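Local coordinates for protein UDP-N-acetylglucosamine 2-epimerase (Methanocaldococcus jannaschii, PDB 4NES) that binds UDP-N-acetylglucosamine and UDP and, as a homodimer, probably catalyses the reversible C-2 epimerisation of UDP-N-acetylglucosamine to UDP-N-acetylmannosamine, at residues A[5-8]-A[12-15]; A[17-22]-A[168-173]; A[33-38]-A[72-77]. All blocks are in the same frame, centred on the assembly; numbering follows the deposited sequence.

Contact 1 of 3, residues A[5-8]-A[12-15]. With UDP (uridine-5'-diphosphate), chain C.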
loop_
_atom_site.group_PDB
_atom_site.type_symbol
_atom_site.label_atom_id
_atom_site.label_comp_id
_atom_site.label_asym_id
_atom_site.label_seq_id
_atom_site.Cartn_x
_atom_site.Cartn_y
_atom_site.Cartn_z
ATOM N N ILE A 5 -14.920 -10.049 -8.302
ATOM C CA ILE A 5 -14.949 -9.879 -6.855
ATOM C C ILE A 5 -13.834 -10.725 -6.275
ATOM O O ILE A 5 -13.738 -11.914 -6.577
ATOM C CB ILE A 5 -16.267 -10.370 -6.261
ATOM C CG1 ILE A 5 -17.429 -9.529 -6.779
ATOM C CG2 ILE A 5 -16.211 -10.300 -4.746
ATOM C CD1 ILE A 5 -18.798 -10.072 -6.380
ATOM N N ILE A 6 -12.969 -10.116 -5.469
ATOM C CA ILE A 6 -11.909 -10.855 -4.800
ATOM C C ILE A 6 -12.195 -10.865 -3.306
ATOM O O ILE A 6 -12.366 -9.808 -2.706
ATOM C CB ILE A 6 -10.540 -10.206 -5.059
ATOM C CG1 ILE A 6 -10.291 -10.113 -6.563
ATOM C CG2 ILE A 6 -9.423 -10.981 -4.347
ATOM C CD1 ILE A 6 -8.970 -9.485 -6.936
ATOM N N LEU A 7 -12.267 -12.059 -2.721
ATOM C CA LEU A 7 -12.542 -12.202 -1.296
ATOM C C LEU A 7 -11.708 -13.326 -0.692
ATOM O O LEU A 7 -11.175 -14.179 -1.406
ATOM C CB LEU A 7 -14.040 -12.455 -1.055
ATOM C CG LEU A 7 -14.683 -13.709 -1.668
ATOM C CD1 LEU A 7 -14.405 -14.969 -0.853
ATOM C CD2 LEU A 7 -16.186 -13.524 -1.839
ATOM N N GLY A 8 -11.618 -13.336 0.631
ATOM C CA GLY A 8 -10.869 -14.381 1.299
ATOM C C GLY A 8 -11.439 -14.941 2.591
ATOM O O GLY A 8 -11.128 -16.069 2.934
ATOM N N GLU A 12 -15.904 -10.926 4.839
ATOM C CA GLU A 12 -16.014 -10.475 3.454
ATOM C C GLU A 12 -17.151 -11.179 2.746
ATOM O O GLU A 12 -17.881 -10.560 1.969
ATOM C CB GLU A 12 -14.721 -10.747 2.686
ATOM C CG GLU A 12 -13.496 -9.976 3.170
ATOM C CD GLU A 12 -12.238 -10.520 2.534
ATOM O OE1 GLU A 12 -11.428 -11.159 3.242
ATOM O OE2 GLU A 12 -12.063 -10.327 1.316
ATOM N N ILE A 13 -17.295 -12.481 2.987
ATOM C CA ILE A 13 -18.325 -13.246 2.297
ATOM C C ILE A 13 -19.696 -12.688 2.685
ATOM O O ILE A 13 -20.568 -12.455 1.833
ATOM C CB ILE A 13 -18.230 -14.747 2.642
ATOM C CG1 ILE A 13 -16.884 -15.313 2.184
ATOM C CG2 ILE A 13 -19.371 -15.514 2.001
ATOM C CD1 ILE A 13 -16.499 -16.622 2.865
ATOM N N ILE A 14 -19.872 -12.436 3.972
ATOM C CA ILE A 14 -21.141 -11.923 4.478
ATOM C C ILE A 14 -21.419 -10.530 3.903
ATOM O O ILE A 14 -22.516 -10.271 3.388
ATOM C CB ILE A 14 -21.125 -11.906 6.025
ATOM C CG1 ILE A 14 -21.064 -13.342 6.570
ATOM C CG2 ILE A 14 -22.319 -11.134 6.574
ATOM C CD1 ILE A 14 -20.679 -13.413 8.025
ATOM N N LYS A 15 -20.428 -9.645 3.951
ATOM C CA LYS A 15 -20.636 -8.272 3.510
ATOM C C LYS A 15 -20.702 -8.098 1.995
ATOM O O LYS A 15 -21.221 -7.095 1.505
ATOM C CB LYS A 15 -19.593 -7.340 4.147
ATOM C CG LYS A 15 -19.968 -7.002 5.575
ATOM C CD LYS A 15 -18.864 -6.253 6.314
ATOM C CE LYS A 15 -19.370 -5.684 7.636
ATOM N NZ LYS A 15 -18.274 -5.042 8.440
HETATM N N1 UDP C . -20.143 -14.438 12.521
HETATM C C2 UDP C . -20.736 -15.614 12.208
HETATM N N3 UDP C . -20.571 -16.684 13.015
HETATM C C4 UDP C . -19.824 -16.634 14.140
HETATM C C5 UDP C . -19.193 -15.435 14.495
HETATM C C6 UDP C . -19.370 -14.340 13.641
HETATM O O2 UDP C . -21.428 -15.713 11.191
HETATM O O4 UDP C . -19.681 -17.769 14.932
HETATM C "C1'" UDP C . -20.246 -13.249 11.657
HETATM C "C2'" UDP C . -20.815 -12.051 12.210
HETATM O "O2'" UDP C . -22.223 -12.130 12.222
HETATM C "C3'" UDP C . -20.266 -10.992 11.353
HETATM C "C4'" UDP C . -18.988 -11.526 10.905
HETATM O "O4'" UDP C . -18.908 -12.856 11.355
HETATM O "O3'" UDP C . -21.058 -10.691 10.237
HETATM C "C5'" UDP C . -17.807 -10.810 11.468
HETATM O "O5'" UDP C . -16.596 -11.434 11.116
HETATM P PA UDP C . -15.323 -11.421 12.059
HETATM O O1A UDP C . -14.627 -12.757 11.917
HETATM O O2A UDP C . -15.758 -11.140 13.481
HETATM O O3A UDP C . -14.321 -10.330 11.518
HETATM P PB UDP C . -14.277 -8.762 11.551
HETATM O O1B UDP C . -15.671 -8.198 11.322
HETATM O O2B UDP C . -13.690 -8.322 12.867
HETATM O O3B UDP C . -13.341 -8.449 10.417
HETATM O O HOH W 1 -13.121 -8.601 -0.385
#
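The carboxylate of E12, on the first turns of helix 10-23, reaches back to the end of strand 3-7 and meets the backbone where L7 gives way to G8. Its CG stands anti to the carbonyl carbon (chi1 -65°) and the chain beyond is extended, which carries the carboxylate to the backbone at L7 and G8, OE2 foremost. There OE2 accepts a weak, bent hydrogen bond from G8 N (3.1 Å, 138°) and lies 3.3 Å from L7 CA. Glycine suits this spot, probably because a CB would sit close to E12 OE1. That oxygen turns to the hydroxyls of T9 and T96. A water sits between I6 O (2.7 Å) and E12 OE2 (2.6 Å) and can donate to either.

Beside this polar patch runs an apolar one. L7 places CG between its backbone N and carbonyl carbon, the crowded position (chi1 61°), and CD1 then meets I13 CG1 at 3.9 Å, the two chains crossing obliquely; branched I13 also packs on D44 and L53. One residue on, I14 brings CD1 to 3.5 Å from O3' of UDP.

The contact closes the first turn of the beta-alpha-beta unit 3-7, 10-23, 30-34 of the Rossmann-like N-terminal domain. Its buried carboxylate has a peptide N-H, two hydroxyls and a water within bonding distance; these probably fix its orientation, while the leucine-isoleucine pair adds an apolar contact between helix and strand.

Contact 2 of 3, residues A[17-22]-A[168-173]; sequences SPIIRA and GNTIVD
P18 sets its ring edge on the first turn of helix 170-183, and here the packing is close. The edge formed by CB and CG lies against D173: P18 CG is 3.5 Å from D173 CB. The same P18 CG also approaches the carbonyl oxygen T170 O, again at 3.5 Å. A proline fits a helix surface that must come this near, being compact and rigid; having no N-H, it also goes with the kink of helix 10-23 at this point. D173 has CG anti to its own carbonyl carbon (chi1 -51°), a torsion that sends the carboxylate past the ring, D173 OD2 3.5 Å from P18 CB, to the backbone N-H groups of S353 and G354, where helix 353-363 begins.

Towards I19 the fit slackens: its CD1 comes no closer than 4.3 Å to T170 CG2, a light methyl contact. T170 OG1 looks elsewhere, bonded to K15 O. On the solvent side the partly exposed R21 turns to E24 and the carbonyls of L51 and N52, away from this contact.

N169 is the N-cap of helix 170-183, its OD1 taking the N-H of I171 at 2.9 Å in a nearly straight bond (168°). The start of helix 170-183 is thus set against helix 10-23, with the C-terminal helix 353-363 touching both, as is familiar from the GT-B fold, whose final helix returns to the N-terminal domain.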
loop_
_atom_site.group_PDB
_atom_site.type_symbol
_atom_site.label_atom_id
_atom_site.label_comp_id
_atom_site.label_asym_id
_atom_site.label_seq_id
_atom_site.Cartn_x
_atom_site.Cartn_y
_atom_site.Cartn_z
ATOM N N SER A 17 -22.251 -10.498 0.184
ATOM C CA SER A 17 -23.491 -11.171 -0.218
ATOM C C SER A 17 -24.586 -10.243 -0.789
ATOM O O SER A 17 -25.232 -10.609 -1.780
ATOM C CB SER A 17 -24.022 -12.131 0.872
ATOM O OG SER A 17 -24.566 -11.476 2.007
ATOM N N PRO A 18 -24.782 -9.038 -0.211
ATOM C CA PRO A 18 -25.790 -8.163 -0.827
ATOM C C PRO A 18 -25.371 -7.630 -2.192
ATOM O O PRO A 18 -26.246 -7.326 -3.024
ATOM C CB PRO A 18 -25.917 -7.012 0.171
ATOM C CG PRO A 18 -25.459 -7.602 1.495
ATOM C CD PRO A 18 -24.350 -8.530 1.108
ATOM N N ILE A 19 -24.069 -7.492 -2.424
ATOM C CA ILE A 19 -23.578 -7.081 -3.739
ATOM C C ILE A 19 -23.792 -8.193 -4.761
ATOM O O ILE A 19 -24.257 -7.949 -5.893
ATOM C CB ILE A 19 -22.103 -6.651 -3.658
ATOM C CG1 ILE A 19 -22.033 -5.311 -2.929
ATOM C CG2 ILE A 19 -21.494 -6.547 -5.049
ATOM C CD1 ILE A 19 -20.648 -4.948 -2.446
ATOM N N ILE A 20 -23.507 -9.423 -4.353
ATOM C CA ILE A 20 -23.795 -10.584 -5.183
ATOM C C ILE A 20 -25.291 -10.688 -5.495
ATOM O O ILE A 20 -25.658 -10.923 -6.658
ATOM C CB ILE A 20 -23.251 -11.872 -4.526
ATOM C CG1 ILE A 20 -21.717 -11.822 -4.532
ATOM C CG2 ILE A 20 -23.794 -13.128 -5.222
ATOM C CD1 ILE A 20 -21.036 -12.810 -3.604
ATOM N N ARG A 21 -26.156 -10.478 -4.501
ATOM C CA ARG A 21 -27.613 -10.502 -4.734
ATOM C C ARG A 21 -28.003 -9.484 -5.807
ATOM O O ARG A 21 -28.815 -9.766 -6.713
ATOM C CB ARG A 21 -28.375 -10.195 -3.441
ATOM C CG ARG A 21 -28.432 -11.324 -2.407
ATOM C CD ARG A 21 -29.367 -12.457 -2.832
ATOM N NE ARG A 21 -28.687 -13.433 -3.676
ATOM C CZ ARG A 21 -27.941 -14.432 -3.209
ATOM N NH1 ARG A 21 -27.784 -14.598 -1.901
ATOM N NH2 ARG A 21 -27.352 -15.268 -4.049
ATOM N N ALA A 22 -27.399 -8.305 -5.727
ATOM C CA ALA A 22 -27.689 -7.251 -6.692
ATOM C C ALA A 22 -27.147 -7.577 -8.085
ATOM O O ALA A 22 -27.843 -7.375 -9.084
ATOM C CB ALA A 22 -27.155 -5.924 -6.206
ATOM N N GLY A 168 -23.972 3.717 2.771
ATOM C CA GLY A 168 -24.346 2.884 3.902
ATOM C C GLY A 168 -23.455 1.662 3.944
ATOM O O GLY A 168 -22.614 1.469 3.067
ATOM N N ASN A 169 -23.625 0.840 4.976
ATOM C CA ASN A 169 -22.866 -0.397 5.081
ATOM C C ASN A 169 -23.716 -1.575 4.641
ATOM O O ASN A 169 -24.846 -1.731 5.111
ATOM C CB ASN A 169 -22.342 -0.592 6.512
ATOM C CG ASN A 169 -21.220 -1.614 6.590
ATOM O OD1 ASN A 169 -21.336 -2.737 6.102
ATOM N ND2 ASN A 169 -20.095 -1.208 7.176
ATOM N N THR A 170 -23.178 -2.402 3.740
ATOM C CA THR A 170 -23.896 -3.599 3.276
ATOM C C THR A 170 -24.265 -4.579 4.400
ATOM O O THR A 170 -25.113 -5.462 4.198
ATOM C CB THR A 170 -23.111 -4.381 2.206
ATOM O OG1 THR A 170 -21.866 -4.814 2.761
ATOM C CG2 THR A 170 -22.848 -3.528 0.965
ATOM N N ILE A 171 -23.644 -4.456 5.570
ATOM C CA ILE A 171 -24.020 -5.320 6.676
ATOM C C ILE A 171 -25.472 -5.079 7.090
ATOM O O ILE A 171 -26.140 -6.003 7.577
ATOM C CB ILE A 171 -23.064 -5.172 7.881
ATOM C CG1 ILE A 171 -23.208 -6.366 8.817
ATOM C CG2 ILE A 171 -23.288 -3.851 8.610
ATOM C CD1 ILE A 171 -22.831 -7.673 8.172
ATOM N N VAL A 172 -25.992 -3.867 6.874
ATOM C CA VAL A 172 -27.413 -3.632 7.125
ATOM C C VAL A 172 -28.258 -4.491 6.189
ATOM O O VAL A 172 -29.176 -5.171 6.643
ATOM C CB VAL A 172 -27.814 -2.147 6.979
ATOM C CG1 VAL A 172 -29.302 -1.960 7.305
ATOM C CG2 VAL A 172 -26.978 -1.285 7.888
ATOM N N ASP A 173 -27.949 -4.460 4.891
ATOM C CA ASP A 173 -28.638 -5.320 3.926
ATOM C C ASP A 173 -28.602 -6.772 4.388
ATOM O O ASP A 173 -29.615 -7.465 4.377
ATOM C CB ASP A 173 -27.946 -5.343 2.550
ATOM C CG ASP A 173 -27.646 -3.969 1.961
ATOM O OD1 ASP A 173 -27.433 -2.981 2.684
ATOM O OD2 ASP A 173 -27.551 -3.913 0.714
#

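Contact 3 of 3, residues A[33-38]-A[72-77]; sequences IHTNQH and GKMLIE. With UD1 (uridine-diphosphate-N-acetylglucosamine), chain B.
The loop that follows strand 30-34 of the N-terminal Rossmann-like domain forms part of the UDP-N-acetylglucosamine pocket, and within these segments helix 67-85 meets it through M74. This residue is present as selenomethionine: extended beyond CG, it crosses T35 and Q37 at about a right angle and touches them with its terminal methyl. M74 CE lies 3.5 Å from Q37 OE1 and 3.9 Å from T35 OG1. A long, unbranched, apolar chain is well suited to reach from a helix to a loop in this way.

Q37 is the pivot. With CG anti to its backbone N (chi1 -178°) and the rest drawn out straight, it carries its amide to the ligand, where NE2 donates to the acetamido oxygen O7' (3.0 Å) and to the phosphate oxygen O2A (3.1 Å), both bonds almost linear at 170° and 172°. Its OE1 is held by the hydroxyl of T98, which fixes which way round the amide sits. T35 shapes the loop behind it through an ST turn, OG1 accepting from Q37 N at 3.3 Å; T35 OG1 is also hydrogen-bonded to T98 OG1. H38 adds NE2, bonded to O2B of the ligand (2.8 Å); its ND1 takes the N-H of R10, which leaves NE2 as donor, and O6' of the sugar lies in plane at the ring edge.

Replacing Q37 by alanine removes the amide, and is likely to leave O7' and O2A without these N-H donors and the T98 hydroxyl without this acceptor. One amide grips the acetamido group and a phosphate together, and H38 takes the second phosphate, which is consistent with the loop recognising the N-acetyl group and the diphosphate together.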
loop_
_atom_site.group_PDB
_atom_site.type_symbol
_atom_site.label_atom_id
_atom_site.label_comp_id
_atom_site.label_asym_id
_atom_site.label_seq_id
_atom_site.Cartn_x
_atom_site.Cartn_y
_atom_site.Cartn_z
ATOM N N ILE A 33 -13.172 -14.470 -7.330
ATOM C CA ILE A 33 -11.855 -15.029 -7.068
ATOM C C ILE A 33 -11.712 -15.152 -5.552
ATOM O O ILE A 33 -11.759 -14.157 -4.822
ATOM C CB ILE A 33 -10.732 -14.116 -7.599
ATOM C CG1 ILE A 33 -10.850 -13.918 -9.118
ATOM C CG2 ILE A 33 -9.363 -14.684 -7.217
ATOM C CD1 ILE A 33 -9.933 -12.820 -9.640
ATOM N N HIS A 34 -11.558 -16.383 -5.077
ATOM C CA HIS A 34 -11.420 -16.657 -3.653
ATOM C C HIS A 34 -9.941 -16.940 -3.365
ATOM O O HIS A 34 -9.354 -17.834 -3.974
ATOM C CB HIS A 34 -12.277 -17.881 -3.312
ATOM C CG HIS A 34 -12.623 -18.033 -1.861
ATOM N ND1 HIS A 34 -11.804 -17.595 -0.835
ATOM C CD2 HIS A 34 -13.690 -18.605 -1.260
ATOM C CE1 HIS A 34 -12.362 -17.876 0.324
ATOM N NE2 HIS A 34 -13.512 -18.495 0.098
ATOM N N THR A 35 -9.324 -16.180 -2.461
ATOM C CA THR A 35 -7.936 -16.463 -2.100
ATOM C C THR A 35 -7.837 -17.671 -1.183
ATOM O O THR A 35 -6.746 -18.222 -0.983
ATOM C CB THR A 35 -7.276 -15.289 -1.370
ATOM O OG1 THR A 35 -8.023 -15.022 -0.174
ATOM C CG2 THR A 35 -7.238 -14.056 -2.256
ATOM N N ASN A 36 -8.970 -18.053 -0.596
ATOM C CA ASN A 36 -9.020 -19.121 0.392
ATOM C C ASN A 36 -8.117 -18.809 1.572
ATOM O O ASN A 36 -7.510 -19.710 2.149
ATOM C CB ASN A 36 -8.684 -20.486 -0.227
ATOM C CG ASN A 36 -9.424 -20.733 -1.527
ATOM O OD1 ASN A 36 -8.810 -20.774 -2.587
ATOM N ND2 ASN A 36 -10.748 -20.898 -1.455
ATOM N N GLN A 37 -8.040 -17.524 1.919
ATOM C CA GLN A 37 -7.399 -17.102 3.157
ATOM C C GLN A 37 -8.038 -17.850 4.319
ATOM O O GLN A 37 -7.346 -18.387 5.184
ATOM C CB GLN A 37 -7.519 -15.585 3.355
ATOM C CG GLN A 37 -6.812 -15.137 4.625
ATOM C CD GLN A 37 -6.809 -13.631 4.847
ATOM O OE1 GLN A 37 -6.995 -12.832 3.922
ATOM N NE2 GLN A 37 -6.609 -13.241 6.091
ATOM N N HIS A 38 -9.372 -17.881 4.320
ATOM C CA HIS A 38 -10.140 -18.764 5.197
ATOM C C HIS A 38 -10.553 -20.001 4.422
ATOM O O HIS A 38 -10.904 -19.905 3.242
ATOM C CB HIS A 38 -11.366 -18.045 5.747
ATOM C CG HIS A 38 -11.036 -17.077 6.835
ATOM N ND1 HIS A 38 -11.989 -16.399 7.550
ATOM C CD2 HIS A 38 -9.833 -16.699 7.326
ATOM C CE1 HIS A 38 -11.390 -15.643 8.459
ATOM N NE2 HIS A 38 -10.082 -15.807 8.338
ATOM N N GLY A 72 2.279 -11.842 -0.152
ATOM C CA GLY A 72 3.128 -12.079 -1.311
ATOM C C GLY A 72 2.603 -13.155 -2.248
ATOM O O GLY A 72 2.537 -12.960 -3.466
ATOM N N LYS A 73 2.214 -14.297 -1.685
ATOM C CA LYS A 73 1.602 -15.350 -2.483
ATOM C C LYS A 73 0.328 -14.842 -3.164
ATOM O O LYS A 73 0.050 -15.175 -4.321
ATOM C CB LYS A 73 1.274 -16.552 -1.603
ATOM C CG LYS A 73 2.485 -17.325 -1.087
ATOM C CD LYS A 73 1.997 -18.356 -0.079
ATOM C CE LYS A 73 3.113 -19.134 0.579
ATOM N NZ LYS A 73 2.518 -20.182 1.465
HETATM N N MSE A 74 -0.452 -14.037 -2.448
HETATM C CA MSE A 74 -1.660 -13.463 -3.028
HETATM C C MSE A 74 -1.365 -12.556 -4.217
HETATM O O MSE A 74 -2.068 -12.621 -5.219
HETATM C CB MSE A 74 -2.468 -12.695 -1.978
HETATM C CG MSE A 74 -3.111 -13.554 -0.921
HETATM SE SE MSE A 74 -3.832 -12.483 0.542
HETATM C CE MSE A 74 -4.707 -13.943 1.476
ATOM N N LEU A 75 -0.338 -11.709 -4.120
ATOM C CA LEU A 75 0.017 -10.845 -5.251
ATOM C C LEU A 75 0.378 -11.682 -6.468
ATOM O O LEU A 75 -0.063 -11.394 -7.584
ATOM C CB LEU A 75 1.201 -9.927 -4.923
ATOM C CG LEU A 75 1.028 -8.895 -3.809
ATOM C CD1 LEU A 75 2.275 -8.018 -3.691
ATOM C CD2 LEU A 75 -0.196 -8.035 -4.050
ATOM N N ILE A 76 1.189 -12.715 -6.260
ATOM C CA ILE A 76 1.579 -13.587 -7.366
ATOM C C ILE A 76 0.377 -14.275 -8.008
ATOM O O ILE A 76 0.216 -14.249 -9.232
ATOM C CB ILE A 76 2.603 -14.645 -6.908
ATOM C CG1 ILE A 76 3.891 -13.960 -6.459
ATOM C CG2 ILE A 76 2.900 -15.631 -8.029
ATOM C CD1 ILE A 76 4.720 -14.804 -5.521
ATOM N N GLU A 77 -0.471 -14.876 -7.187
ATOM C CA GLU A 77 -1.546 -15.706 -7.714
ATOM C C GLU A 77 -2.736 -14.909 -8.230
ATOM O O GLU A 77 -3.337 -15.286 -9.236
ATOM C CB GLU A 77 -2.004 -16.729 -6.673
ATOM C CG GLU A 77 -0.921 -17.730 -6.297
ATOM C CD GLU A 77 -0.401 -18.510 -7.487
ATOM O OE1 GLU A 77 -1.221 -18.960 -8.310
ATOM O OE2 GLU A 77 0.829 -18.687 -7.588
HETATM C "C1'" UD1 B . -8.403 -12.369 9.361
HETATM C "C2'" UD1 B . -8.256 -10.901 9.103
HETATM C "C3'" UD1 B . -9.058 -10.116 10.023
HETATM C "C4'" UD1 B . -10.469 -10.520 10.057
HETATM C "C5'" UD1 B . -10.589 -12.011 10.244
HETATM C "C6'" UD1 B . -11.981 -12.495 10.085
HETATM C "C7'" UD1 B . -5.956 -10.256 8.167
HETATM C "C8'" UD1 B . -4.547 -9.851 8.487
HETATM N "N2'" UD1 B . -6.836 -10.502 9.286
HETATM O "O1'" UD1 B . -7.927 -12.653 10.628
HETATM O "O3'" UD1 B . -8.962 -8.724 9.670
HETATM O "O4'" UD1 B . -11.162 -9.857 11.102
HETATM O "O5'" UD1 B . -9.816 -12.709 9.273
HETATM O "O6'" UD1 B . -12.303 -13.591 10.857
HETATM O "O7'" UD1 B . -6.331 -10.374 6.998
HETATM N N1 UD1 B . -7.422 -20.317 10.815
HETATM C C2 UD1 B . -7.995 -21.515 10.685
HETATM N N3 UD1 B . -8.883 -21.737 9.719
HETATM C C4 UD1 B . -9.212 -20.777 8.845
HETATM C C5 UD1 B . -8.637 -19.518 8.951
HETATM C C6 UD1 B . -7.724 -19.301 9.971
HETATM O O2 UD1 B . -7.724 -22.415 11.455
HETATM O O4 UD1 B . -10.123 -21.027 7.860
HETATM C C1B UD1 B . -6.445 -20.045 11.895
HETATM C C2B UD1 B . -5.054 -20.424 11.578
HETATM O "O2'" UD1 B . -4.416 -20.889 12.742
HETATM C C3B UD1 B . -4.459 -19.178 11.153
HETATM C C4B UD1 B . -5.113 -18.199 12.058
HETATM O O4B UD1 B . -6.439 -18.657 12.238
HETATM O O3B UD1 B . -3.056 -19.139 11.233
HETATM C C5B UD1 B . -5.140 -16.823 11.497
HETATM O O5B UD1 B . -5.669 -16.715 10.200
HETATM P PA UD1 B . -5.524 -15.392 9.401
HETATM O O1A UD1 B . -4.067 -15.095 9.224
HETATM O O2A UD1 B . -6.239 -15.542 8.098
HETATM O O3A UD1 B . -6.102 -14.221 10.262
HETATM P PB UD1 B . -7.486 -14.108 11.047
HETATM O O1B UD1 B . -7.176 -14.073 12.507
HETATM O O2B UD1 B . -8.462 -15.155 10.583
#

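Overall arrangement
From the N terminus, strand 3-7 runs into helix 10-23 through a very short connection, and contact 1 closes that tight loop. The same helix then supplies residues 17-22 to contact 2, whose partner arrives only after the remaining strands of the N-terminal sheet. Within that long excursion lies contact 3, which closes the smaller loop from strand 30-34 to helix 67-85; none of the three cross. Contact 1 joins the others: I14 CG2 packs on I171 CD1 of contact 2, while strand pairing at I5 O and I33 N, continued past the strand ends by G8 O with H38 N, ties it to contact 3. Contacts 2 and 3, about 23 Å apart between centres, do not touch.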